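PDB 2GOP: trilobed Protease from Pyrococcus furiosus, which is probably a peptide-cleaving enzyme, whose beta-propeller domain has an open Velcro topology in which the ring is not clasped by a shared blade. Local coordinates for residues A[74-88]-A[99-111]. Numbering follows the deposited sequence.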
ATOM      1  N   ALA A  74      15.605   1.532  22.854  1.00 38.24           N
ATOM      2  CA  ALA A  74      14.295   0.911  22.913  1.00 40.19           C
ATOM      3  C   ALA A  74      14.224  -0.141  21.809  1.00 41.05           C
ATOM      4  O   ALA A  74      14.871  -0.009  20.764  1.00 42.54           O
ATOM      5  CB  ALA A  74      13.187   1.960  22.741  1.00 38.54           C
ATOM      6  N   PHE A  75      13.449  -1.193  22.040  1.00 40.78           N
ATOM      7  CA  PHE A  75      13.301  -2.228  21.032  1.00 42.28           C
ATOM      8  C   PHE A  75      12.038  -3.014  21.248  1.00 41.15           C
ATOM      9  O   PHE A  75      11.377  -2.861  22.268  1.00 38.94           O
ATOM     10  CB  PHE A  75      14.518  -3.162  21.018  1.00 41.18           C
ATOM     11  CG  PHE A  75      14.764  -3.883  22.318  1.00 41.52           C
ATOM     12  CD1 PHE A  75      15.529  -3.294  23.323  1.00 43.21           C
ATOM     13  CD2 PHE A  75      14.264  -5.167  22.526  1.00 40.24           C
ATOM     14  CE1 PHE A  75      15.789  -3.977  24.517  1.00 39.88           C
ATOM     15  CE2 PHE A  75      14.518  -5.844  23.713  1.00 40.82           C
ATOM     16  CZ  PHE A  75      15.281  -5.251  24.703  1.00 41.58           C
ATOM     17  N   MET A  76      11.731  -3.876  20.285  1.00 40.76           N
ATOM     18  CA  MET A  76      10.529  -4.688  20.340  1.00 44.68           C
ATOM     19  C   MET A  76      10.879  -6.163  20.482  1.00 44.12           C
ATOM     20  O   MET A  76      11.816  -6.649  19.845  1.00 41.50           O
ATOM     21  CB  MET A  76       9.721  -4.478  19.069  1.00 43.66           C
ATOM     22  CG  MET A  76       8.238  -4.684  19.238  1.00 51.69           C
ATOM     23  SD  MET A  76       7.484  -5.321  17.734  1.00 55.46           S
ATOM     24  CE  MET A  76       7.902  -7.034  18.001  1.00 50.72           C
ATOM     25  N   ARG A  77      10.106  -6.874  21.299  1.00 44.96           N
ATOM     26  CA  ARG A  77      10.269  -8.310  21.459  1.00 45.10           C
ATOM     27  C   ARG A  77       8.916  -9.006  21.245  1.00 45.51           C
ATOM     28  O   ARG A  77       7.908  -8.638  21.846  1.00 44.37           O
ATOM     29  CB  ARG A  77      10.844  -8.614  22.845  1.00 45.33           C
ATOM     30  CG  ARG A  77      11.199 -10.078  23.072  1.00 45.98           C
ATOM     31  CD  ARG A  77      12.126 -10.242  24.276  1.00 45.79           C
ATOM     32  NE  ARG A  77      13.507  -9.820  24.001  1.00 46.24           N
ATOM     33  CZ  ARG A  77      14.373  -9.432  24.938  1.00 43.81           C
ATOM     34  NH1 ARG A  77      14.009  -9.371  26.211  1.00 45.71           N
ATOM     35  NH2 ARG A  77      15.607  -9.082  24.601  1.00 45.21           N
ATOM     36  N   ALA A  78       8.910 -10.007  20.373  1.00 46.77           N
ATOM     37  CA  ALA A  78       7.716 -10.781  20.079  1.00 49.59           C
ATOM     38  C   ALA A  78       7.588 -11.909  21.087  1.00 52.71           C
ATOM     39  O   ALA A  78       8.551 -12.637  21.339  1.00 53.46           O
ATOM     40  CB  ALA A  78       7.790 -11.351  18.674  1.00 49.66           C
ATOM     41  N   ASN A  79       6.399 -12.040  21.667  1.00 55.90           N
ATOM     42  CA  ASN A  79       6.052 -13.189  22.487  1.00 56.07           C
ATOM     43  C   ASN A  79       5.176 -14.110  21.644  1.00 57.54           C
ATOM     44  O   ASN A  79       3.970 -13.897  21.534  1.00 58.56           O
ATOM     45  CB  ASN A  79       5.310 -12.736  23.747  1.00 56.84           C
ATOM     46  CG  ASN A  79       5.133 -13.850  24.761  1.00 57.27           C
ATOM     47  OD1 ASN A  79       5.360 -15.022  24.464  1.00 60.63           O
ATOM     48  ND2 ASN A  79       4.717 -13.487  25.968  1.00 57.17           N
ATOM     49  N   GLU A  80       5.800 -15.118  21.036  1.00 59.76           N
ATOM     50  CA  GLU A  80       5.106 -16.064  20.144  1.00 60.57           C
ATOM     51  C   GLU A  80       3.929 -16.783  20.811  1.00 61.32           C
ATOM     52  O   GLU A  80       2.921 -17.079  20.163  1.00 63.25           O
ATOM     53  CB  GLU A  80       6.085 -17.130  19.626  1.00 60.59           C
ATOM     54  CG  GLU A  80       7.054 -16.672  18.537  1.00 60.74           C
ATOM     55  CD  GLU A  80       7.685 -17.854  17.790  1.00 62.72           C
ATOM     56  OE1 GLU A  80       8.931 -17.926  17.719  1.00 67.10           O
ATOM     57  OE2 GLU A  80       6.936 -18.720  17.279  1.00 65.91           O
ATOM     58  N   GLU A  81       4.076 -17.071  22.099  1.00 61.77           N
ATOM     59  CA  GLU A  81       3.117 -17.893  22.834  1.00 61.89           C
ATOM     60  C   GLU A  81       1.895 -17.098  23.287  1.00 61.28           C
ATOM     61  O   GLU A  81       0.808 -17.661  23.451  1.00 60.56           O
ATOM     62  CB  GLU A  81       3.811 -18.526  24.043  1.00 62.96           C
ATOM     63  CG  GLU A  81       3.170 -19.808  24.540  1.00 63.98           C
ATOM     64  CD  GLU A  81       3.990 -20.484  25.620  1.00 64.33           C
ATOM     65  OE1 GLU A  81       5.227 -20.308  25.635  1.00 66.74           O
ATOM     66  OE2 GLU A  81       3.398 -21.199  26.454  1.00 68.48           O
ATOM     67  N   LYS A  82       2.086 -15.798  23.502  1.00 59.87           N
ATOM     68  CA  LYS A  82       1.005 -14.895  23.895  1.00 58.50           C
ATOM     69  C   LYS A  82       0.379 -14.170  22.706  1.00 56.69           C
ATOM     70  O   LYS A  82      -0.700 -13.589  22.840  1.00 54.62           O
ATOM     71  CB  LYS A  82       1.524 -13.836  24.870  1.00 59.61           C
ATOM     72  CG  LYS A  82       1.255 -14.100  26.343  1.00 59.84           C
ATOM     73  CD  LYS A  82       1.691 -12.888  27.168  1.00 59.82           C
ATOM     74  CE  LYS A  82       0.792 -12.640  28.366  1.00 60.75           C
ATOM     75  NZ  LYS A  82       1.050 -11.293  28.951  1.00 60.82           N
ATOM     76  N   LYS A  83       1.055 -14.196  21.557  1.00 55.97           N
ATOM     77  CA  LYS A  83       0.686 -13.368  20.406  1.00 56.81           C
ATOM     78  C   LYS A  83       0.619 -11.884  20.806  1.00 55.87           C
ATOM     79  O   LYS A  83      -0.382 -11.206  20.579  1.00 56.16           O
ATOM     80  CB  LYS A  83      -0.644 -13.821  19.781  1.00 57.85           C
ATOM     81  CG  LYS A  83      -0.602 -15.157  19.064  1.00 58.92           C
ATOM     82  CD  LYS A  83      -1.892 -15.369  18.268  1.00 59.07           C
ATOM     83  CE  LYS A  83      -1.939 -16.730  17.585  1.00 60.29           C
ATOM     84  NZ  LYS A  83      -3.142 -16.886  16.715  1.00 58.82           N
ATOM     85  N   VAL A  84       1.685 -11.398  21.429  1.00 54.27           N
ATOM     86  CA  VAL A  84       1.801  -9.980  21.757  1.00 53.35           C
ATOM     87  C   VAL A  84       3.194  -9.491  21.426  1.00 51.60           C
ATOM     88  O   VAL A  84       4.153 -10.265  21.454  1.00 52.49           O
ATOM     89  CB  VAL A  84       1.522  -9.687  23.243  1.00 53.78           C
ATOM     90  CG1 VAL A  84       0.055  -9.929  23.568  1.00 55.50           C
ATOM     91  CG2 VAL A  84       2.433 -10.511  24.136  1.00 51.70           C
ATOM     92  N   SER A  85       3.285  -8.205  21.102  1.00 50.09           N
ATOM     93  CA  SER A  85       4.558  -7.541  20.859  1.00 50.12           C
ATOM     94  C   SER A  85       4.865  -6.705  22.075  1.00 48.11           C
ATOM     95  O   SER A  85       3.998  -6.000  22.576  1.00 50.14           O
ATOM     96  CB  SER A  85       4.465  -6.624  19.638  1.00 49.96           C
ATOM     97  OG  SER A  85       3.706  -7.230  18.618  1.00 48.12           O
ATOM     98  N   GLU A  86       6.104  -6.760  22.537  1.00 46.30           N
ATOM     99  CA  GLU A  86       6.472  -6.050  23.740  1.00 46.56           C
ATOM    100  C   GLU A  86       7.465  -4.968  23.405  1.00 43.51           C
ATOM    101  O   GLU A  86       8.371  -5.188  22.604  1.00 42.75           O
ATOM    102  CB  GLU A  86       7.104  -7.002  24.738  1.00 46.75           C
ATOM    103  CG  GLU A  86       6.289  -8.253  25.006  1.00 50.82           C
ATOM    104  CD  GLU A  86       7.136  -9.331  25.615  1.00 51.37           C
ATOM    105  OE1 GLU A  86       8.171  -8.996  26.214  1.00 50.60           O
ATOM    106  OE2 GLU A  86       6.780 -10.514  25.479  1.00 63.08           O
ATOM    107  N   ILE A  87       7.287  -3.803  24.015  1.00 41.71           N
ATOM    108  CA  ILE A  87       8.290  -2.756  23.951  1.00 41.79           C
ATOM    109  C   ILE A  87       9.175  -2.849  25.195  1.00 40.24           C
ATOM    110  O   ILE A  87       8.679  -2.996  26.314  1.00 37.84           O
ATOM    111  CB  ILE A  87       7.664  -1.360  23.825  1.00 40.12           C
ATOM    112  CG1 ILE A  87       6.823  -1.271  22.548  1.00 41.87           C
ATOM    113  CG2 ILE A  87       8.750  -0.281  23.832  1.00 43.09           C
ATOM    114  CD1 ILE A  87       7.549  -1.656  21.244  1.00 37.58           C
ATOM    115  N   TRP A  88      10.486  -2.790  24.956  1.00 38.91           N
ATOM    116  CA  TRP A  88      11.508  -2.873  25.975  1.00 40.77           C
ATOM    117  C   TRP A  88      12.394  -1.638  25.900  1.00 40.75           C
ATOM    118  O   TRP A  88      12.480  -0.980  24.858  1.00 41.25           O
ATOM    119  CB  TRP A  88      12.397  -4.099  25.731  1.00 41.10           C
ATOM    120  CG  TRP A  88      11.805  -5.383  26.164  1.00 40.00           C
ATOM    121  CD1 TRP A  88      10.694  -5.987  25.660  1.00 40.75           C
ATOM    122  CD2 TRP A  88      12.303  -6.247  27.190  1.00 42.02           C
ATOM    123  NE1 TRP A  88      10.463  -7.168  26.316  1.00 41.90           N
ATOM    124  CE2 TRP A  88      11.437  -7.351  27.262  1.00 42.16           C
ATOM    125  CE3 TRP A  88      13.398  -6.190  28.059  1.00 41.14           C
ATOM    126  CZ2 TRP A  88      11.623  -8.388  28.177  1.00 42.71           C
ATOM    127  CZ3 TRP A  88      13.578  -7.214  28.960  1.00 40.55           C
ATOM    128  CH2 TRP A  88      12.703  -8.301  29.010  1.00 39.30           C
ATOM    129  N   LYS A  99      10.893  -4.908  30.081  1.00 43.81           N
ATOM    130  CA  LYS A  99       9.668  -4.733  29.321  1.00 43.16           C
ATOM    131  C   LYS A  99       8.931  -3.524  29.898  1.00 42.87           C
ATOM    132  O   LYS A  99       8.766  -3.425  31.113  1.00 40.85           O
ATOM    133  CB  LYS A  99       8.834  -6.006  29.463  1.00 43.28           C
ATOM    134  CG  LYS A  99       7.456  -6.004  28.843  1.00 45.10           C
ATOM    135  CD  LYS A  99       6.674  -7.204  29.390  1.00 46.62           C
ATOM    136  CE  LYS A  99       5.286  -7.306  28.791  1.00 50.56           C
ATOM    137  NZ  LYS A  99       4.541  -8.448  29.381  1.00 51.90           N
ATOM    138  N   ILE A 100       8.505  -2.598  29.038  1.00 41.61           N
ATOM    139  CA  ILE A 100       7.741  -1.434  29.501  1.00 42.71           C
ATOM    140  C   ILE A 100       6.289  -1.404  29.025  1.00 42.82           C
ATOM    141  O   ILE A 100       5.478  -0.666  29.579  1.00 44.41           O
ATOM    142  CB  ILE A 100       8.427  -0.111  29.130  1.00 43.36           C
ATOM    143  CG1 ILE A 100       8.425   0.116  27.610  1.00 42.00           C
ATOM    144  CG2 ILE A 100       9.824  -0.089  29.698  1.00 43.42           C
ATOM    145  CD1 ILE A 100       8.661   1.580  27.190  1.00 42.62           C
ATOM    146  N   LEU A 101       5.957  -2.216  28.027  1.00 44.91           N
ATOM    147  CA  LEU A 101       4.626  -2.198  27.440  1.00 45.96           C
ATOM    148  C   LEU A 101       4.345  -3.475  26.667  1.00 45.63           C
ATOM    149  O   LEU A 101       5.246  -4.083  26.107  1.00 47.08           O
ATOM    150  CB  LEU A 101       4.493  -1.007  26.485  1.00 47.32           C
ATOM    151  CG  LEU A 101       3.123  -0.818  25.830  1.00 47.68           C
ATOM    152  CD1 LEU A 101       2.251   0.042  26.732  1.00 48.46           C
ATOM    153  CD2 LEU A 101       3.281  -0.220  24.450  1.00 47.05           C
ATOM    154  N   GLU A 102       3.072  -3.845  26.641  1.00 47.56           N
ATOM    155  CA  GLU A 102       2.572  -4.971  25.874  1.00 49.34           C
ATOM    156  C   GLU A 102       1.464  -4.488  24.938  1.00 48.34           C
ATOM    157  O   GLU A 102       0.588  -3.714  25.342  1.00 48.61           O
ATOM    158  CB  GLU A 102       2.017  -6.029  26.832  1.00 51.26           C
ATOM    159  CG  GLU A 102       1.993  -7.426  26.263  1.00 55.94           C
ATOM    160  CD  GLU A 102       1.656  -8.477  27.305  1.00 56.92           C
ATOM    161  OE1 GLU A 102       1.997  -8.277  28.491  1.00 65.52           O
ATOM    162  OE2 GLU A 102       1.058  -9.510  26.931  1.00 62.83           O
ATOM    163  N   ALA A 103       1.506  -4.940  23.691  1.00 46.31           N
ATOM    164  CA  ALA A 103       0.467  -4.605  22.721  1.00 46.41           C
ATOM    165  C   ALA A 103       0.332  -5.707  21.685  1.00 45.22           C
ATOM    166  O   ALA A 103       1.214  -6.539  21.540  1.00 46.17           O
ATOM    167  CB  ALA A 103       0.774  -3.278  22.044  1.00 43.67           C
ATOM    168  N   LYS A 104      -0.779  -5.695  20.961  1.00 47.82           N
ATOM    169  CA  LYS A 104      -1.046  -6.690  19.932  1.00 49.72           C
ATOM    170  C   LYS A 104      -0.043  -6.502  18.803  1.00 49.42           C
ATOM    171  O   LYS A 104       0.655  -7.435  18.416  1.00 50.26           O
ATOM    172  CB  LYS A 104      -2.482  -6.534  19.419  1.00 51.35           C
ATOM    173  CG  LYS A 104      -3.041  -7.720  18.654  1.00 51.52           C
ATOM    174  CD  LYS A 104      -4.475  -7.418  18.194  1.00 55.29           C
ATOM    175  CE  LYS A 104      -5.194  -8.647  17.618  1.00 57.88           C
ATOM    176  NZ  LYS A 104      -5.876  -9.485  18.653  1.00 61.58           N
ATOM    177  N   ASN A 105       0.031  -5.275  18.298  1.00 49.47           N
ATOM    178  CA  ASN A 105       0.915  -4.929  17.198  1.00 47.27           C
ATOM    179  C   ASN A 105       1.521  -3.537  17.419  1.00 45.49           C
ATOM    180  O   ASN A 105       0.887  -2.666  18.005  1.00 44.92           O
ATOM    181  CB  ASN A 105       0.117  -4.966  15.892  1.00 50.41           C
ATOM    182  CG  ASN A 105       0.999  -4.884  14.660  1.00 55.04           C
ATOM    183  OD1 ASN A 105       0.907  -3.934  13.879  1.00 63.24           O
ATOM    184  ND2 ASN A 105       1.862  -5.880  14.481  1.00 62.71           N
ATOM    185  N   ILE A 106       2.745  -3.339  16.943  1.00 43.47           N
ATOM    186  CA  ILE A 106       3.434  -2.048  17.021  1.00 43.84           C
ATOM    187  C   ILE A 106       3.659  -1.482  15.613  1.00 43.67           C
ATOM    188  O   ILE A 106       4.173  -2.178  14.739  1.00 44.36           O
ATOM    189  CB  ILE A 106       4.782  -2.193  17.756  1.00 43.84           C
ATOM    190  CG1 ILE A 106       4.546  -2.694  19.192  1.00 42.23           C
ATOM    191  CG2 ILE A 106       5.587  -0.875  17.711  1.00 41.55           C
ATOM    192  CD1 ILE A 106       3.780  -1.738  20.121  1.00 40.86           C
ATOM    193  N   ARG A 107       3.252  -0.232  15.401  1.00 42.85           N
ATOM    194  CA  ARG A 107       3.441   0.456  14.121  1.00 43.50           C
ATOM    195  C   ARG A 107       4.724   1.287  14.121  1.00 42.38           C
ATOM    196  O   ARG A 107       5.466   1.280  13.147  1.00 41.87           O
ATOM    197  CB  ARG A 107       2.246   1.363  13.804  1.00 45.23           C
ATOM    198  CG  ARG A 107       2.256   1.930  12.389  1.00 47.97           C
ATOM    199  CD  ARG A 107       1.323   3.110  12.243  1.00 52.05           C
ATOM    200  NE  ARG A 107       0.986   3.383  10.843  1.00 57.19           N
ATOM    201  CZ  ARG A 107      -0.015   2.811  10.163  1.00 63.74           C
ATOM    202  NH1 ARG A 107      -0.802   1.891  10.732  1.00 65.58           N
ATOM    203  NH2 ARG A 107      -0.232   3.157   8.895  1.00 62.40           N
ATOM    204  N   SER A 108       4.968   2.031  15.191  1.00 41.59           N
ATOM    205  CA  SER A 108       6.177   2.856  15.269  1.00 40.15           C
ATOM    206  C   SER A 108       6.676   3.023  16.689  1.00 40.12           C
ATOM    207  O   SER A 108       5.929   2.849  17.660  1.00 38.70           O
ATOM    208  CB  SER A 108       5.938   4.230  14.667  1.00 40.55           C
ATOM    209  OG  SER A 108       4.850   4.863  15.311  1.00 42.45           O
ATOM    210  N   LEU A 109       7.951   3.388  16.777  1.00 37.44           N
ATOM    211  CA  LEU A 109       8.663   3.519  18.035  1.00 38.32           C
ATOM    212  C   LEU A 109       9.690   4.631  17.866  1.00 36.82           C
ATOM    213  O   LEU A 109      10.555   4.519  17.011  1.00 38.05           O
ATOM    214  CB  LEU A 109       9.347   2.196  18.346  1.00 38.58           C
ATOM    215  CG  LEU A 109      10.085   2.061  19.670  1.00 39.24           C
ATOM    216  CD1 LEU A 109       9.129   2.314  20.850  1.00 39.86           C
ATOM    217  CD2 LEU A 109      10.710   0.668  19.706  1.00 38.73           C
ATOM    218  N   GLU A 110       9.569   5.719  18.633  1.00 36.10           N
ATOM    219  CA  GLU A 110      10.370   6.924  18.376  1.00 38.50           C
ATOM    220  C   GLU A 110      10.684   7.649  19.673  1.00 38.61           C
ATOM    221  O   GLU A 110       9.796   7.921  20.462  1.00 38.82           O
ATOM    222  CB  GLU A 110       9.638   7.893  17.421  1.00 38.97           C
ATOM    223  CG  GLU A 110      10.479   9.112  16.966  1.00 41.20           C
ATOM    224  CD  GLU A 110       9.721  10.198  16.152  1.00 43.21           C
ATOM    225  OE1 GLU A 110       8.471  10.207  16.056  1.00 37.17           O
ATOM    226  OE2 GLU A 110      10.421  11.074  15.599  1.00 52.81           O
ATOM    227  N   TRP A 111      11.958   7.966  19.864  1.00 37.66           N
ATOM    228  CA  TRP A 111      12.396   8.754  20.989  1.00 37.46           C
ATOM    229  C   TRP A 111      12.110  10.219  20.752  1.00 37.84           C
ATOM    230  O   TRP A 111      12.279  10.721  19.641  1.00 33.86           O
ATOM    231  CB  TRP A 111      13.905   8.622  21.191  1.00 37.35           C
ATOM    232  CG  TRP A 111      14.346   7.344  21.797  1.00 36.69           C
ATOM    233  CD1 TRP A 111      14.913   6.305  21.150  1.00 36.06           C
ATOM    234  CD2 TRP A 111      14.302   6.982  23.182  1.00 34.59           C
ATOM    235  NE1 TRP A 111      15.216   5.305  22.038  1.00 36.89           N
ATOM    236  CE2 TRP A 111      14.850   5.697  23.293  1.00 34.53           C
ATOM    237  CE3 TRP A 111      13.849   7.619  24.338  1.00 37.16           C
ATOM    238  CZ2 TRP A 111      14.959   5.024  24.517  1.00 37.38           C
ATOM    239  CZ3 TRP A 111      13.952   6.949  25.552  1.00 36.84           C
ATOM    240  CH2 TRP A 111      14.509   5.663  25.630  1.00 36.57           C
TER
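W88 turns its CG anti to its own carbonyl carbon (chi1 -79°), and K99 turns its CG anti to the backbone N (chi1 175°) and runs on extended. The two residues form a non-hydrogen-bonded pair, so both point to the same face of the sheet. These torsions then lay K99 CB over the five-membered ring of W88 in a CH-pi contact, 3.9 Å from the ring centroid. K99 N lies over the same ring face, and R77 NH1 over the opposite one. W88 NE1 gives a nearly straight bond to E86 OE1 at 2.9 Å, almost in the ring plane, which fixes the turn of the indole. Replacing W88 by alanine would probably leave E86 OE1 without this donor and K99 CB without the ring beneath it.

K99 then crosses the E86 side chain at about a right angle. K99 NZ forms a salt bridge with E102 OE1 at 2.7 Å, from above the carboxylate plane. K82 NZ forms a second, donating to the syn lone pair of E102 OE2 at 2.7 Å. One carboxylate thus bridges two lysines. V84 CG2 packs beside E102 CG.

The backbones pair antiparallel. S85 and A103 exchange two bonds. I100 and L101 both face I87, a classic beta bulge: I87 O accepts I100 N at 2.8 Å and, weakly, L101 N, while I87 N bonds L101 O. S85 OG also bonds K104 O, from above its carbonyl plane.

On the other face I87 is the apolar centre. Its CD1 meets I106 CG1 at 3.8 Å, and its CG2 touches I100 and L109 CD1. The M76 and I106 side chains run past each other in opposite directions, with M76 SD near I106 CB. A74 comes up to the edge of the W111 ring, near CZ2. Strands 84-91 and 96-103 form the outer hairpin of one four-stranded blade, and strand 105-111 begins the next: blade-to-blade packing of a beta-propeller.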